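Local coordinates for protein folylpolyglutamate synthase/dihydrofolate synthase (Thermotoga maritima, PDB 1O5Z) that probably catalyses the ATP-dependent ligation of L-glutamate to dihydropteroate and to the polyglutamate tail of tetrahydrofolate, with magnesium as cofactor, at residues L50-I55 and L142-K147; I73-G78 and R97-Y102; G82-P87 and E134-M139; T91-I96 and I103-V108. All coordinates share one frame; numbering follows the deposited sequence.

Contact 1 (L50-I55 and L142-K147); sequences LEYKTI and LYFAEK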
loop_
_atom_site.group_PDB
_atom_site.type_symbol
_atom_site.label_atom_id
_atom_site.label_comp_id
_atom_site.label_asym_id
_atom_site.label_seq_id
_atom_site.Cartn_x
_atom_site.Cartn_y
_atom_site.Cartn_z
ATOM N N LEU A 50 -13.305 14.247 -12.221
ATOM C CA LEU A 50 -14.170 15.287 -11.680
ATOM C C LEU A 50 -15.620 14.835 -11.548
ATOM O O LEU A 50 -16.528 15.610 -11.259
ATOM C CB LEU A 50 -14.118 16.487 -12.631
ATOM C CG LEU A 50 -12.731 17.048 -12.892
ATOM C CD1 LEU A 50 -12.821 18.199 -13.937
ATOM C CD2 LEU A 50 -12.165 17.476 -11.562
ATOM N N GLU A 51 -15.811 13.551 -11.713
ATOM C CA GLU A 51 -17.124 12.965 -11.888
ATOM C C GLU A 51 -17.648 12.391 -10.584
ATOM O O GLU A 51 -18.708 11.820 -10.597
ATOM C CB GLU A 51 -16.989 11.833 -12.905
ATOM C CG GLU A 51 -18.090 11.734 -13.880
ATOM C CD GLU A 51 -17.832 12.640 -15.036
ATOM O OE1 GLU A 51 -16.993 12.216 -15.888
ATOM O OE2 GLU A 51 -18.442 13.745 -15.070
ATOM N N TYR A 52 -16.892 12.498 -9.481
ATOM C CA TYR A 52 -17.256 11.889 -8.209
ATOM C C TYR A 52 -16.430 12.545 -7.112
ATOM O O TYR A 52 -15.414 13.130 -7.368
ATOM C CB TYR A 52 -17.001 10.358 -8.216
ATOM C CG TYR A 52 -15.748 9.961 -9.014
ATOM C CD1 TYR A 52 -14.455 10.116 -8.473
ATOM C CD2 TYR A 52 -15.851 9.509 -10.316
ATOM C CE1 TYR A 52 -13.324 9.835 -9.240
ATOM C CE2 TYR A 52 -14.722 9.190 -11.068
ATOM C CZ TYR A 52 -13.486 9.394 -10.536
ATOM O OH TYR A 52 -12.404 9.060 -11.241
ATOM N N LYS A 53 -16.898 12.432 -5.877
ATOM C CA LYS A 53 -16.158 12.890 -4.704
ATOM C C LYS A 53 -14.934 12.021 -4.520
ATOM O O LYS A 53 -14.886 10.868 -4.959
ATOM C CB LYS A 53 -17.018 12.841 -3.418
ATOM C CG LYS A 53 -18.339 13.587 -3.468
ATOM C CD LYS A 53 -18.099 15.069 -3.848
ATOM C CE LYS A 53 -19.394 15.940 -3.886
ATOM N NZ LYS A 53 -19.246 17.122 -4.834
ATOM N N THR A 54 -13.958 12.565 -3.808
ATOM C CA THR A 54 -12.642 11.992 -3.792
ATOM C C THR A 54 -12.057 12.166 -2.402
ATOM O O THR A 54 -12.411 13.120 -1.683
ATOM C CB THR A 54 -11.891 12.690 -4.942
ATOM O OG1 THR A 54 -11.563 11.715 -5.969
ATOM C CG2 THR A 54 -10.667 13.290 -4.549
ATOM N N ILE A 55 -11.240 11.188 -1.982
ATOM C CA ILE A 55 -10.449 11.306 -0.739
ATOM C C ILE A 55 -9.033 10.969 -1.102
ATOM O O ILE A 55 -8.791 10.046 -1.851
ATOM C CB ILE A 55 -10.978 10.389 0.371
ATOM C CG1 ILE A 55 -12.365 10.838 0.764
ATOM C CG2 ILE A 55 -10.045 10.396 1.600
ATOM C CD1 ILE A 55 -13.094 9.779 1.608
ATOM N N LEU A 142 -10.829 6.874 -15.037
ATOM C CA LEU A 142 -11.800 6.576 -16.089
ATOM C C LEU A 142 -12.723 5.430 -15.648
ATOM O O LEU A 142 -13.928 5.470 -15.814
ATOM C CB LEU A 142 -11.033 6.176 -17.363
ATOM C CG LEU A 142 -11.875 5.997 -18.608
ATOM C CD1 LEU A 142 -12.757 7.181 -18.785
ATOM C CD2 LEU A 142 -11.020 5.738 -19.860
ATOM N N TYR A 143 -12.126 4.400 -15.062
ATOM C CA TYR A 143 -12.872 3.248 -14.609
ATOM C C TYR A 143 -13.914 3.667 -13.550
ATOM O O TYR A 143 -15.059 3.293 -13.631
ATOM C CB TYR A 143 -11.887 2.242 -14.052
ATOM C CG TYR A 143 -12.477 1.037 -13.418
ATOM C CD1 TYR A 143 -12.992 0.016 -14.185
ATOM C CD2 TYR A 143 -12.430 0.863 -12.032
ATOM C CE1 TYR A 143 -13.488 -1.117 -13.612
ATOM C CE2 TYR A 143 -12.913 -0.268 -11.448
ATOM C CZ TYR A 143 -13.424 -1.271 -12.242
ATOM O OH TYR A 143 -13.916 -2.413 -11.687
ATOM N N PHE A 144 -13.484 4.456 -12.574
ATOM C CA PHE A 144 -14.364 4.967 -11.569
ATOM C C PHE A 144 -15.492 5.732 -12.172
ATOM O O PHE A 144 -16.594 5.642 -11.672
ATOM C CB PHE A 144 -13.606 5.860 -10.582
ATOM C CG PHE A 144 -12.486 5.176 -9.886
ATOM C CD1 PHE A 144 -12.507 3.799 -9.648
ATOM C CD2 PHE A 144 -11.400 5.903 -9.438
ATOM C CE1 PHE A 144 -11.453 3.155 -9.002
ATOM C CE2 PHE A 144 -10.348 5.271 -8.781
ATOM C CZ PHE A 144 -10.389 3.870 -8.560
ATOM N N ALA A 145 -15.219 6.514 -13.204
ATOM C CA ALA A 145 -16.273 7.207 -13.942
ATOM C C ALA A 145 -17.202 6.216 -14.692
ATOM O O ALA A 145 -18.432 6.298 -14.584
ATOM C CB ALA A 145 -15.662 8.218 -14.939
ATOM N N GLU A 146 -16.632 5.263 -15.432
ATOM C CA GLU A 146 -17.465 4.343 -16.192
ATOM C C GLU A 146 -18.311 3.579 -15.159
ATOM O O GLU A 146 -19.447 3.229 -15.435
ATOM C CB GLU A 146 -16.676 3.432 -17.188
ATOM C CG GLU A 146 -15.498 4.111 -17.934
ATOM C CD GLU A 146 -15.395 3.964 -19.491
ATOM O OE1 GLU A 146 -15.626 5.017 -20.173
ATOM O OE2 GLU A 146 -15.016 2.879 -20.080
ATOM N N LYS A 147 -17.816 3.382 -13.946
ATOM C CA LYS A 147 -18.582 2.612 -12.959
ATOM C C LYS A 147 -19.519 3.468 -12.113
ATOM O O LYS A 147 -20.165 2.942 -11.202
ATOM C CB LYS A 147 -17.651 1.836 -12.005
ATOM C CG LYS A 147 -16.899 0.711 -12.665
ATOM C CD LYS A 147 -17.834 -0.385 -13.117
ATOM C CE LYS A 147 -17.040 -1.530 -13.737
ATOM N NZ LYS A 147 -17.904 -2.660 -14.231
#
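The hydroxyl of Tyr52 ends against helix 132-146. There Tyr52 OH is hydrogen-bonded to the backbone O of Phe141 and also lies 3.5 Å from Phe144 CB. This bond satisfies the polar end of the tyrosine. Its ring crosses the Phe144 side chain obliquely, and Tyr52 CZ is 3.5 Å from Phe144 CB. The phenyl ring itself is met at its edge, close to its plane, where Phe144 CD2 stands 3.8 Å from Tyr52 OH. Phe144 CG is anti to its carbonyl carbon (chi1 -59°), and the ring runs on to touch Ala152 of strand 151-155. In the P-loop NTPase-like middle domain of the Mur ligase family, this contact joins the loop that leads into strand 53-58 to the last turn of helix 132-146, which packs on the sheet. Strand 53-58 pairs in parallel with 151-155, the strand that follows the helix. Ala145 meets the same tyrosine ring beside Phe144: Tyr52 CE2 is 3.5 Å from Ala145 N and 4.1 Å from Ala145 CB. On the outer side, the exposed Glu51 comes near Ala145 only loosely, with OE1 4.3 Å from its CB. Ala145 also touches Pro48.

Contact 2 (I73-G78 and R97-Y102); sequences ILVSQG and RLNEEY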
loop_
_atom_site.group_PDB
_atom_site.type_symbol
_atom_site.label_atom_id
_atom_site.label_comp_id
_atom_site.label_asym_id
_atom_site.label_seq_id
_atom_site.Cartn_x
_atom_site.Cartn_y
_atom_site.Cartn_z
ATOM N N ILE A 73 -14.412 1.043 5.054
ATOM C CA ILE A 73 -15.479 1.570 5.893
ATOM C C ILE A 73 -16.647 2.121 5.036
ATOM O O ILE A 73 -17.824 1.891 5.325
ATOM C CB ILE A 73 -14.943 2.651 6.824
ATOM C CG1 ILE A 73 -14.033 2.023 7.885
ATOM C CG2 ILE A 73 -16.113 3.416 7.513
ATOM C CD1 ILE A 73 -13.248 3.067 8.690
ATOM N N LEU A 74 -16.290 2.853 3.977
ATOM C CA LEU A 74 -17.290 3.405 3.092
ATOM C C LEU A 74 -17.996 2.349 2.297
ATOM O O LEU A 74 -19.197 2.451 2.071
ATOM C CB LEU A 74 -16.638 4.373 2.126
ATOM C CG LEU A 74 -16.063 5.666 2.724
ATOM C CD1 LEU A 74 -15.158 6.311 1.680
ATOM C CD2 LEU A 74 -17.164 6.632 3.117
ATOM N N VAL A 75 -17.265 1.327 1.879
ATOM C CA VAL A 75 -17.904 0.163 1.228
ATOM C C VAL A 75 -18.918 -0.515 2.177
ATOM O O VAL A 75 -20.004 -0.817 1.758
ATOM C CB VAL A 75 -16.881 -0.848 0.692
ATOM C CG1 VAL A 75 -17.554 -2.223 0.364
ATOM C CG2 VAL A 75 -16.216 -0.266 -0.544
ATOM N N SER A 76 -18.560 -0.696 3.454
ATOM C CA SER A 76 -19.503 -1.233 4.438
ATOM C C SER A 76 -20.683 -0.325 4.597
ATOM O O SER A 76 -21.754 -0.836 4.849
ATOM C CB SER A 76 -18.922 -1.437 5.836
ATOM O OG SER A 76 -17.702 -2.096 5.745
ATOM N N GLN A 77 -20.495 1.004 4.500
ATOM C CA GLN A 77 -21.599 1.938 4.696
ATOM C C GLN A 77 -22.534 1.909 3.514
ATOM O O GLN A 77 -23.664 2.418 3.572
ATOM C CB GLN A 77 -21.100 3.346 4.951
ATOM C CG GLN A 77 -22.195 4.344 5.257
ATOM C CD GLN A 77 -23.053 3.934 6.439
ATOM O OE1 GLN A 77 -22.529 3.509 7.472
ATOM N NE2 GLN A 77 -24.372 4.093 6.312
ATOM N N GLY A 78 -22.087 1.244 2.463
ATOM C CA GLY A 78 -22.907 1.041 1.284
ATOM C C GLY A 78 -22.655 2.060 0.199
ATOM O O GLY A 78 -23.412 2.103 -0.763
ATOM N N ARG A 97 -9.884 -0.832 -7.806
ATOM C CA ARG A 97 -10.912 -1.605 -7.168
ATOM C C ARG A 97 -12.226 -0.877 -7.193
ATOM O O ARG A 97 -12.274 0.339 -7.237
ATOM C CB ARG A 97 -10.519 -1.911 -5.737
ATOM C CG ARG A 97 -9.140 -2.325 -5.622
ATOM C CD ARG A 97 -8.813 -2.911 -4.276
ATOM N NE ARG A 97 -7.372 -3.084 -4.166
ATOM C CZ ARG A 97 -6.735 -3.393 -3.063
ATOM N NH1 ARG A 97 -7.397 -3.615 -1.926
ATOM N NH2 ARG A 97 -5.418 -3.534 -3.111
ATOM N N LEU A 98 -13.277 -1.676 -7.244
ATOM C CA LEU A 98 -14.655 -1.248 -7.106
ATOM C C LEU A 98 -15.199 -2.041 -5.920
ATOM O O LEU A 98 -15.234 -3.280 -5.932
ATOM C CB LEU A 98 -15.460 -1.585 -8.352
ATOM C CG LEU A 98 -16.945 -1.235 -8.383
ATOM C CD1 LEU A 98 -17.178 0.249 -8.216
ATOM C CD2 LEU A 98 -17.481 -1.743 -9.718
ATOM N N ASN A 99 -15.546 -1.294 -4.884
ATOM C CA ASN A 99 -16.082 -1.850 -3.688
ATOM C C ASN A 99 -15.103 -2.885 -3.188
ATOM O O ASN A 99 -15.473 -3.920 -2.700
ATOM C CB ASN A 99 -17.477 -2.395 -3.959
ATOM C CG ASN A 99 -18.458 -1.280 -4.379
ATOM O OD1 ASN A 99 -18.265 -0.144 -3.993
ATOM N ND2 ASN A 99 -19.527 -1.628 -5.106
ATOM N N GLU A 100 -13.829 -2.555 -3.345
ATOM C CA GLU A 100 -12.719 -3.357 -2.855
ATOM C C GLU A 100 -12.566 -4.713 -3.549
ATOM O O GLU A 100 -11.889 -5.593 -3.066
ATOM C CB GLU A 100 -12.781 -3.422 -1.325
ATOM C CG GLU A 100 -12.237 -2.142 -0.673
ATOM C CD GLU A 100 -10.782 -1.926 -0.973
ATOM O OE1 GLU A 100 -9.995 -2.918 -0.910
ATOM O OE2 GLU A 100 -10.398 -0.783 -1.246
ATOM N N GLU A 101 -13.160 -4.861 -4.720
ATOM C CA GLU A 101 -12.896 -5.996 -5.558
ATOM C C GLU A 101 -11.952 -5.522 -6.657
ATOM O O GLU A 101 -12.153 -4.479 -7.191
ATOM C CB GLU A 101 -14.186 -6.525 -6.150
ATOM C CG GLU A 101 -15.013 -7.370 -5.203
ATOM C CD GLU A 101 -14.234 -8.594 -4.684
ATOM O OE1 GLU A 101 -14.053 -9.585 -5.477
ATOM O OE2 GLU A 101 -13.794 -8.561 -3.491
ATOM N N TYR A 102 -10.926 -6.304 -6.991
ATOM C CA TYR A 102 -9.979 -5.922 -8.046
ATOM C C TYR A 102 -10.698 -5.809 -9.401
ATOM O O TYR A 102 -11.508 -6.630 -9.778
ATOM C CB TYR A 102 -8.835 -6.923 -8.210
ATOM C CG TYR A 102 -8.014 -7.254 -6.983
ATOM C CD1 TYR A 102 -7.132 -8.333 -7.002
ATOM C CD2 TYR A 102 -8.112 -6.499 -5.796
ATOM C CE1 TYR A 102 -6.394 -8.676 -5.860
ATOM C CE2 TYR A 102 -7.368 -6.820 -4.678
ATOM C CZ TYR A 102 -6.515 -7.888 -4.702
ATOM O OH TYR A 102 -5.800 -8.173 -3.557
#
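Val75 carries the helix side of this contact. Its CG2 lies 3.5 Å from Asn99 CA, and its CG1 is 4.1 Å from Asn99 O. The valine thus sits against the backbone of the turn more than against its side chains. With CG1 anti to the backbone N (chi1 165°), both methyls face the turn. CG2 is the branch nearest the side chains, 4.0 Å from Asn99 OD1 and 4.4 Å from Glu100 CG. No hydrogen bond crosses here. Asn99 and Glu100 are the two central residues of a type I' turn, both with positive phi. The turn links strands 96-98 and 101-102 in a tight beta hairpin at the edge of the main sheet, and Val75 belongs to the last turns of helix 63-77. That helix ends in a Schellman motif at Gly78. The next shell fixes the turn. Asn99 OD1 accepts from Val81 N on the neighbouring strand 81-84, and Val75 touches the Val81 side chain as well. The Glu100 side chain rises from the hairpin toward helix 63-77, where it touches Ser71 and Asn72. Its OE1 receives Arg97 NH1 at 2.9 Å in a salt bridge, through the syn lone pair and 13° out of the guanidinium plane. Its OE2 is hydrogen-bonded to Tyr85 OH and Ser83 OG. Farther out, Tyr102 CE2 lies over the centre of the Arg97 guanidinium, 3.7 Å above its plane, and Tyr85 makes a cation-pi contact with the same arginine.

Contact 3 (G82-P87 and E134-M139); sequences GSYYSP and EVVTAM
Tyr84 meets helix 132-146 with the hydroxyl end of its ring and crosses both Val136 and Thr137 at about a right angle. The two helix residues touch different parts of it. Val136 CG1 comes to the ring edge, near its plane, 4.0 Å from Tyr84 CE1 and 3.6 Å from Tyr84 OH. Thr137 OG1 stands oblique to the ring, and Thr137 CG2 lies 4.0 Å from Tyr84 CE2. Tyr84 OH and Thr137 OG1 form a hydrogen bond of 2.7 Å. Thr137 OG1 is also hydrogen-bonded to the backbone O of Phe133, one turn earlier, so two groups hold this buried oxygen. Thr137 OG1 is anti to the carbonyl carbon (chi1 -61°), which lets it serve both. Tyr84 CG is anti to the backbone N (chi1 -174°), and the ring extends from the strand to the helix. A phenylalanine at Tyr84 would probably leave Thr137 OG1 without its bond to the strand and Val136 CG1 without the OH it touches. Strand 81-84 lies in the sheet between 96-98 and 151-155. Helix 132-146 packs on it here, and through Val135, Ala138 and Met139 the same helix also touches helix 105-122.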
loop_
_atom_site.group_PDB
_atom_site.type_symbol
_atom_site.label_atom_id
_atom_site.label_comp_id
_atom_site.label_asym_id
_atom_site.label_seq_id
_atom_site.Cartn_x
_atom_site.Cartn_y
_atom_site.Cartn_z
ATOM N N GLY A 82 -14.663 3.609 -5.545
ATOM C CA GLY A 82 -13.465 3.262 -6.293
ATOM C C GLY A 82 -12.279 3.492 -5.376
ATOM O O GLY A 82 -12.270 4.408 -4.579
ATOM N N SER A 83 -11.285 2.634 -5.438
ATOM C CA SER A 83 -10.095 2.816 -4.647
ATOM C C SER A 83 -8.887 2.498 -5.522
ATOM O O SER A 83 -8.907 1.620 -6.385
ATOM C CB SER A 83 -10.134 1.967 -3.354
ATOM O OG SER A 83 -10.346 0.591 -3.621
ATOM N N TYR A 84 -7.857 3.305 -5.299
ATOM C CA TYR A 84 -6.672 3.379 -6.160
ATOM C C TYR A 84 -5.402 3.206 -5.333
ATOM O O TYR A 84 -5.169 3.998 -4.447
ATOM C CB TYR A 84 -6.637 4.697 -6.934
ATOM C CG TYR A 84 -5.517 4.714 -7.895
ATOM C CD1 TYR A 84 -5.374 3.710 -8.833
ATOM C CD2 TYR A 84 -4.553 5.695 -7.846
ATOM C CE1 TYR A 84 -4.311 3.709 -9.728
ATOM C CE2 TYR A 84 -3.483 5.696 -8.719
ATOM C CZ TYR A 84 -3.367 4.711 -9.658
ATOM O OH TYR A 84 -2.278 4.720 -10.510
ATOM N N TYR A 85 -4.645 2.138 -5.623
ATOM C CA TYR A 85 -3.424 1.844 -4.901
ATOM C C TYR A 85 -2.235 1.720 -5.826
ATOM O O TYR A 85 -2.383 1.579 -7.026
ATOM C CB TYR A 85 -3.561 0.561 -4.096
ATOM C CG TYR A 85 -4.782 0.505 -3.198
ATOM C CD1 TYR A 85 -6.029 0.166 -3.706
ATOM C CD2 TYR A 85 -4.688 0.767 -1.832
ATOM C CE1 TYR A 85 -7.139 0.071 -2.865
ATOM C CE2 TYR A 85 -5.808 0.694 -1.003
ATOM C CZ TYR A 85 -7.018 0.350 -1.523
ATOM O OH TYR A 85 -8.118 0.282 -0.709
ATOM N N SER A 86 -1.066 1.775 -5.212
ATOM C CA SER A 86 0.233 1.523 -5.868
ATOM C C SER A 86 1.226 1.162 -4.777
ATOM O O SER A 86 1.120 1.684 -3.677
ATOM C CB SER A 86 0.787 2.736 -6.617
ATOM O OG SER A 86 0.795 3.895 -5.775
ATOM N N PRO A 87 2.161 0.270 -5.057
ATOM C CA PRO A 87 2.249 -0.418 -6.336
ATOM C C PRO A 87 1.331 -1.657 -6.222
ATOM O O PRO A 87 0.238 -1.527 -5.708
ATOM C CB PRO A 87 3.737 -0.731 -6.438
ATOM C CG PRO A 87 4.141 -0.933 -4.946
ATOM C CD PRO A 87 3.187 -0.170 -4.112
ATOM N N GLU A 134 1.106 7.654 -14.696
ATOM C CA GLU A 134 0.121 8.535 -15.262
ATOM C C GLU A 134 -0.948 7.756 -15.977
ATOM O O GLU A 134 -2.133 8.000 -15.782
ATOM C CB GLU A 134 0.795 9.545 -16.189
ATOM C CG GLU A 134 1.582 10.550 -15.325
ATOM C CD GLU A 134 2.486 11.464 -16.093
ATOM O OE1 GLU A 134 2.659 11.299 -17.346
ATOM O OE2 GLU A 134 3.049 12.332 -15.399
ATOM N N VAL A 135 -0.543 6.795 -16.800
ATOM C CA VAL A 135 -1.536 6.021 -17.553
ATOM C C VAL A 135 -2.454 5.210 -16.606
ATOM O O VAL A 135 -3.662 5.216 -16.732
ATOM C CB VAL A 135 -0.858 5.106 -18.557
ATOM C CG1 VAL A 135 -1.910 4.194 -19.225
ATOM C CG2 VAL A 135 -0.208 5.928 -19.612
ATOM N N VAL A 136 -1.841 4.525 -15.643
ATOM C CA VAL A 136 -2.593 3.679 -14.732
ATOM C C VAL A 136 -3.573 4.531 -13.906
ATOM O O VAL A 136 -4.726 4.158 -13.660
ATOM C CB VAL A 136 -1.653 2.869 -13.820
ATOM C CG1 VAL A 136 -2.479 2.015 -12.826
ATOM C CG2 VAL A 136 -0.786 2.013 -14.637
ATOM N N THR A 137 -3.102 5.682 -13.471
ATOM C CA THR A 137 -3.940 6.569 -12.690
ATOM C C THR A 137 -5.131 7.027 -13.492
ATOM O O THR A 137 -6.237 7.077 -12.990
ATOM C CB THR A 137 -3.115 7.780 -12.194
ATOM O OG1 THR A 137 -2.042 7.310 -11.369
ATOM C CG2 THR A 137 -3.959 8.673 -11.296
ATOM N N ALA A 138 -4.898 7.390 -14.741
ATOM C CA ALA A 138 -5.974 7.833 -15.609
ATOM C C ALA A 138 -6.949 6.680 -15.883
ATOM O O ALA A 138 -8.182 6.888 -16.008
ATOM C CB ALA A 138 -5.391 8.395 -16.894
ATOM N N MET A 139 -6.386 5.474 -16.018
ATOM C CA MET A 139 -7.196 4.282 -16.126
ATOM C C MET A 139 -8.123 4.130 -14.931
ATOM O O MET A 139 -9.288 3.870 -15.087
ATOM C CB MET A 139 -6.322 3.059 -16.173
ATOM C CG MET A 139 -5.613 2.822 -17.496
ATOM S SD MET A 139 -4.697 1.218 -17.483
ATOM C CE MET A 139 -5.887 0.171 -16.558
#

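Contact 4 (T91-I96 and I103-V108); sequences TFRERI and ISEEDV
Arg93 reaches the backbone carbonyl of Ile103, and this is the tight part of the contact. Arg93 NE donates to Ile103 O at 2.8 Å, in the carbonyl plane, with an N-H...O angle of 143°. Arg93 NH2 adds a weak bond of 3.3 Å to the same oxygen. A bend at chi3 (42°) turns the NE edge of the guanidinium to that carbonyl. Nearer the backbone, Arg93 CB and Ile96 CB pack on Ile103 CG2, at 3.8 Å and 4.0 Å. Ile103 N donates to Ile96 O at 2.8 Å. The looser side runs by water. Arg93 NH1 bonds weakly to a water that lies 2.8 Å from Glu105 OE2, while Glu105 OE1 is hydrogen-bonded to His12 of the histidine tag. With an alanine in place of Arg93, Ile103 O is likely to lose both side-chain donors, and a gap would probably open beside Glu105 CG. The Ile96-Ile103 bond closes the base of the 96-102 beta hairpin. Ser104 then N-caps helix 105-122 by accepting from Asp107 N, a hairpin running straight into a capped helix.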
loop_
_atom_site.group_PDB
_atom_site.type_symbol
_atom_site.label_atom_id
_atom_site.label_comp_id
_atom_site.label_asym_id
_atom_site.label_seq_id
_atom_site.Cartn_x
_atom_site.Cartn_y
_atom_site.Cartn_z
ATOM N N THR A 91 -0.833 -9.026 -8.184
ATOM C CA THR A 91 -1.402 -8.732 -9.467
ATOM C C THR A 91 -1.619 -7.267 -9.623
ATOM O O THR A 91 -2.008 -6.581 -8.708
ATOM C CB THR A 91 -2.727 -9.474 -9.720
ATOM O OG1 THR A 91 -3.296 -8.950 -10.929
ATOM C CG2 THR A 91 -3.764 -9.153 -8.643
ATOM N N PHE A 92 -1.357 -6.797 -10.831
ATOM C CA PHE A 92 -1.616 -5.434 -11.233
ATOM C C PHE A 92 -3.012 -4.961 -10.850
ATOM O O PHE A 92 -3.220 -3.790 -10.555
ATOM C CB PHE A 92 -1.404 -5.343 -12.743
ATOM C CG PHE A 92 -1.813 -4.058 -13.319
ATOM C CD1 PHE A 92 -0.885 -3.017 -13.467
ATOM C CD2 PHE A 92 -3.123 -3.866 -13.713
ATOM C CE1 PHE A 92 -1.265 -1.782 -14.031
ATOM C CE2 PHE A 92 -3.525 -2.666 -14.261
ATOM C CZ PHE A 92 -2.586 -1.611 -14.431
ATOM N N ARG A 93 -3.967 -5.876 -10.847
ATOM C CA ARG A 93 -5.350 -5.523 -10.590
ATOM C C ARG A 93 -5.688 -5.072 -9.122
ATOM O O ARG A 93 -6.763 -4.458 -8.871
ATOM C CB ARG A 93 -6.234 -6.655 -11.111
ATOM C CG ARG A 93 -6.076 -6.826 -12.621
ATOM C CD ARG A 93 -6.301 -8.243 -13.095
ATOM N NE ARG A 93 -7.452 -8.666 -12.336
ATOM C CZ ARG A 93 -7.509 -9.606 -11.445
ATOM N NH1 ARG A 93 -6.519 -10.449 -11.267
ATOM N NH2 ARG A 93 -8.641 -9.732 -10.785
ATOM N N GLU A 94 -4.774 -5.336 -8.180
ATOM C CA GLU A 94 -4.841 -4.717 -6.843
ATOM C C GLU A 94 -4.914 -3.174 -6.855
ATOM O O GLU A 94 -5.373 -2.528 -5.886
ATOM C CB GLU A 94 -3.570 -5.082 -6.042
ATOM C CG GLU A 94 -3.446 -6.525 -5.635
ATOM C CD GLU A 94 -2.035 -6.896 -5.216
ATOM O OE1 GLU A 94 -1.291 -6.015 -4.721
ATOM O OE2 GLU A 94 -1.659 -8.074 -5.404
ATOM N N ARG A 95 -4.420 -2.579 -7.936
ATOM C CA ARG A 95 -4.253 -1.131 -8.010
ATOM C C ARG A 95 -5.568 -0.418 -8.167
ATOM O O ARG A 95 -5.665 0.714 -7.803
ATOM C CB ARG A 95 -3.321 -0.733 -9.184
ATOM C CG ARG A 95 -1.893 -1.159 -9.036
ATOM C CD ARG A 95 -1.113 -1.063 -10.280
ATOM N NE ARG A 95 0.251 -1.513 -10.071
ATOM C CZ ARG A 95 1.294 -0.711 -9.818
ATOM N NH1 ARG A 95 2.493 -1.261 -9.633
ATOM N NH2 ARG A 95 1.167 0.627 -9.783
ATOM N N ILE A 96 -6.565 -1.093 -8.745
ATOM C CA ILE A 96 -7.866 -0.465 -9.078
ATOM C C ILE A 96 -9.015 -1.370 -8.648
ATOM O O ILE A 96 -9.113 -2.502 -9.074
ATOM C CB ILE A 96 -7.954 -0.208 -10.588
ATOM C CG1 ILE A 96 -6.710 0.552 -11.077
ATOM C CG2 ILE A 96 -9.179 0.571 -10.919
ATOM C CD1 ILE A 96 -6.691 0.732 -12.564
ATOM N N ILE A 103 -10.339 -4.791 -10.152
ATOM C CA ILE A 103 -10.740 -4.706 -11.526
ATOM C C ILE A 103 -10.442 -6.053 -12.207
ATOM O O ILE A 103 -9.438 -6.693 -11.896
ATOM C CB ILE A 103 -9.997 -3.536 -12.179
ATOM C CG1 ILE A 103 -10.520 -3.266 -13.599
ATOM C CG2 ILE A 103 -8.475 -3.777 -12.208
ATOM C CD1 ILE A 103 -9.979 -1.982 -14.185
ATOM N N SER A 104 -11.351 -6.490 -13.075
ATOM C CA SER A 104 -11.139 -7.655 -13.848
ATOM C C SER A 104 -10.127 -7.401 -14.940
ATOM O O SER A 104 -9.929 -6.281 -15.368
ATOM C CB SER A 104 -12.447 -8.075 -14.517
ATOM O OG SER A 104 -12.867 -7.104 -15.453
ATOM N N GLU A 105 -9.515 -8.468 -15.418
ATOM C CA GLU A 105 -8.698 -8.412 -16.631
ATOM C C GLU A 105 -9.457 -7.779 -17.806
ATOM O O GLU A 105 -8.912 -6.941 -18.538
ATOM C CB GLU A 105 -8.249 -9.822 -17.024
ATOM C CG GLU A 105 -7.232 -10.380 -16.044
ATOM C CD GLU A 105 -6.484 -11.602 -16.551
ATOM O OE1 GLU A 105 -6.822 -12.120 -17.642
ATOM O OE2 GLU A 105 -5.558 -12.041 -15.816
ATOM N N GLU A 106 -10.709 -8.213 -17.967
ATOM C CA GLU A 106 -11.598 -7.757 -19.036
ATOM C C GLU A 106 -11.824 -6.220 -18.973
ATOM O O GLU A 106 -11.753 -5.531 -19.968
ATOM C CB GLU A 106 -12.938 -8.522 -18.989
ATOM C CG GLU A 106 -13.850 -8.099 -20.127
ATOM C CD GLU A 106 -15.340 -8.487 -19.980
ATOM O OE1 GLU A 106 -15.941 -8.925 -21.031
ATOM O OE2 GLU A 106 -15.891 -8.306 -18.841
ATOM N N ASP A 107 -12.062 -5.687 -17.799
ATOM C CA ASP A 107 -12.216 -4.267 -17.692
ATOM C C ASP A 107 -10.936 -3.477 -17.880
ATOM O O ASP A 107 -10.973 -2.343 -18.372
ATOM C CB ASP A 107 -12.847 -3.907 -16.359
ATOM C CG ASP A 107 -14.366 -4.127 -16.367
ATOM O OD1 ASP A 107 -14.959 -4.319 -17.468
ATOM O OD2 ASP A 107 -15.038 -4.117 -15.310
ATOM N N VAL A 108 -9.811 -4.030 -17.462
ATOM C CA VAL A 108 -8.560 -3.367 -17.688
ATOM C C VAL A 108 -8.399 -3.230 -19.215
ATOM O O VAL A 108 -8.068 -2.165 -19.738
ATOM C CB VAL A 108 -7.398 -4.166 -17.115
ATOM C CG1 VAL A 108 -6.046 -3.696 -17.765
ATOM C CG2 VAL A 108 -7.375 -4.103 -15.572
HETATM O O HOH W 1 -4.183 -11.055 -13.527
#

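Overall arrangement
Contacts 1, 2 and 3 each reach the main sheet; contact 4 lies beside it, where Ile96 begins strand 96-98. Contact 3 is fully buried, contacts 1 and 4 are partly buried, and contact 2 lies at the surface. Contacts 1 and 3 use the same helix, 132-146. The Phe144 ring of contact 1 reaches Gly82 and Ser83 of contact 3. Contacts 2 and 4 share the hairpin 96-102, one at its turn and one at its base. Their chemistry differs. No hydrogen bond crosses between the segments in contacts 1 and 2, contact 3 has one between hydroxyls, and contact 4 relies on backbone carbonyls. Tyr143 ties contact 1 to Ile96 and Ile103 of contact 4.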